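Local coordinates for reticulocyte binding protein (Streptococcus agalactiae COH1, PDB 3FAW), which probably hydrolyses the alpha-1,6 linkages of pullulan and of branched alpha-glucans such as glycogen, as a cell-wall-anchored streptococcal pullulanase, at residues Ile442-Thr446 with Ser447-Val451. Sequence-based numbering, arbitrary orientation.
Sequences IKYLT and SEFKV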
# COMPACT_ATOMS: atom_id res chain seq x y z
N ILE A 442 -9.91 -7.76 -4.31
CA ILE A 442 -9.93 -6.54 -5.12
C ILE A 442 -11.29 -6.37 -5.80
O ILE A 442 -11.83 -5.26 -5.84
CB ILE A 442 -8.79 -6.53 -6.17
CG1 ILE A 442 -7.43 -6.35 -5.49
CG2 ILE A 442 -9.02 -5.42 -7.20
CD1 ILE A 442 -7.14 -4.93 -4.98
N LYS A 443 -11.86 -7.46 -6.32
CA LYS A 443 -13.18 -7.42 -6.95
C LYS A 443 -14.29 -7.12 -5.94
O LYS A 443 -15.23 -6.37 -6.24
CB LYS A 443 -13.49 -8.74 -7.65
CG LYS A 443 -12.73 -8.97 -8.95
CD LYS A 443 -12.86 -10.42 -9.41
CE LYS A 443 -14.26 -10.74 -9.92
NZ LYS A 443 -14.47 -12.20 -10.04
N TYR A 444 -14.20 -7.74 -4.77
CA TYR A 444 -15.17 -7.52 -3.70
C TYR A 444 -15.14 -6.07 -3.21
O TYR A 444 -16.17 -5.40 -3.16
CB TYR A 444 -14.94 -8.49 -2.54
CG TYR A 444 -15.70 -8.13 -1.27
CD1 TYR A 444 -17.07 -8.36 -1.16
CD2 TYR A 444 -15.05 -7.55 -0.19
CE1 TYR A 444 -17.77 -8.02 0.01
CE2 TYR A 444 -15.72 -7.22 0.97
CZ TYR A 444 -17.08 -7.44 1.07
OH TYR A 444 -17.74 -7.10 2.24
N LEU A 445 -13.95 -5.59 -2.86
CA LEU A 445 -13.79 -4.20 -2.41
C LEU A 445 -14.27 -3.20 -3.47
O LEU A 445 -14.95 -2.23 -3.14
CB LEU A 445 -12.34 -3.91 -2.01
CG LEU A 445 -11.86 -4.69 -0.77
CD1 LEU A 445 -10.34 -4.57 -0.59
CD2 LEU A 445 -12.60 -4.25 0.48
N THR A 446 -13.94 -3.46 -4.74
CA THR A 446 -14.35 -2.56 -5.82
C THR A 446 -15.87 -2.51 -5.96
O THR A 446 -16.47 -1.44 -5.91
CB THR A 446 -13.76 -2.98 -7.19
OG1 THR A 446 -12.34 -3.05 -7.10
CG2 THR A 446 -14.13 -1.97 -8.26
N SER A 447 -16.50 -3.67 -6.14
CA SER A 447 -17.92 -3.74 -6.45
C SER A 447 -18.82 -3.49 -5.23
O SER A 447 -19.88 -2.88 -5.36
CB SER A 447 -18.27 -5.08 -7.11
OG SER A 447 -18.03 -6.17 -6.23
N GLU A 448 -18.39 -3.95 -4.05
CA GLU A 448 -19.20 -3.80 -2.83
C GLU A 448 -19.09 -2.39 -2.23
O GLU A 448 -20.11 -1.78 -1.90
CB GLU A 448 -18.80 -4.85 -1.78
CG GLU A 448 -19.78 -4.97 -0.61
CD GLU A 448 -21.20 -5.28 -1.07
OE1 GLU A 448 -21.37 -6.19 -1.90
OE2 GLU A 448 -22.14 -4.61 -0.60
N PHE A 449 -17.87 -1.90 -2.06
CA PHE A 449 -17.64 -0.58 -1.46
C PHE A 449 -17.50 0.57 -2.48
O PHE A 449 -17.35 1.73 -2.09
CB PHE A 449 -16.43 -0.63 -0.51
CG PHE A 449 -16.66 -1.48 0.71
CD1 PHE A 449 -17.25 -0.95 1.84
CD2 PHE A 449 -16.28 -2.82 0.73
CE1 PHE A 449 -17.47 -1.73 2.98
CE2 PHE A 449 -16.49 -3.61 1.85
CZ PHE A 449 -17.08 -3.07 2.98
N LYS A 450 -17.58 0.24 -3.77
CA LYS A 450 -17.43 1.20 -4.88
C LYS A 450 -16.12 1.99 -4.80
O LYS A 450 -16.10 3.22 -4.94
CB LYS A 450 -18.64 2.15 -4.96
CG LYS A 450 -19.99 1.44 -5.07
CD LYS A 450 -20.10 0.56 -6.31
CE LYS A 450 -21.48 -0.07 -6.40
NZ LYS A 450 -21.47 -1.37 -7.10
N VAL A 451 -15.03 1.25 -4.60
CA VAL A 451 -13.70 1.84 -4.47
C VAL A 451 -13.19 2.28 -5.84
O VAL A 451 -13.41 1.61 -6.85
CB VAL A 451 -12.72 0.84 -3.80
CG1 VAL A 451 -11.30 1.37 -3.82
CG2 VAL A 451 -13.17 0.55 -2.38
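Y444 and F449 meet in an offset edge-to-face pair at the C-terminal end of helix 432-449, a worked example of how a barrel helix finishes before the next strand. The ring planes stand at 87°, and the edge of F449 is turned toward the face of Y444, with CE2 of Y444 lying 3.8 Å from CE2 of F449. One turn on, E448 lays its CB over a face of the tyrosine ring in a CH-pi contact, 4.2 Å from the centroid; Y444 has CG anti to its own N (chi1 167°), which swings the ring to meet both. The close packing is on the inner flank, where CD2 of L445 rests 4.0 Å from CD2 of F449, L445 touches F454 of strand 453-456, and F449 fits against helix 367-381. T446, against F454, A474 and I477, donates OG1 to O of I442 at 2.6 Å, opposite its own N. The flank carrying K443, S447 and K450 is looser and more polar. There O of K443 takes two donors from opposite faces of its plane, OG of S447 at 2.8 Å and N of S447 at 3.0 Å. NZ of K450 turns back to O of S447 at 2.8 Å. A weak hydrogen bond from N of V451 to O of T446 at 3.3 Å, with the positive phi of K450, is consistent with a Schellman-type ending. Apolar contacts and the E448-K373 salt bridge thus both join the helix end to its TIM-barrel neighbours, while hydroxyls give the carbonyls of I442 and K443 a second donor.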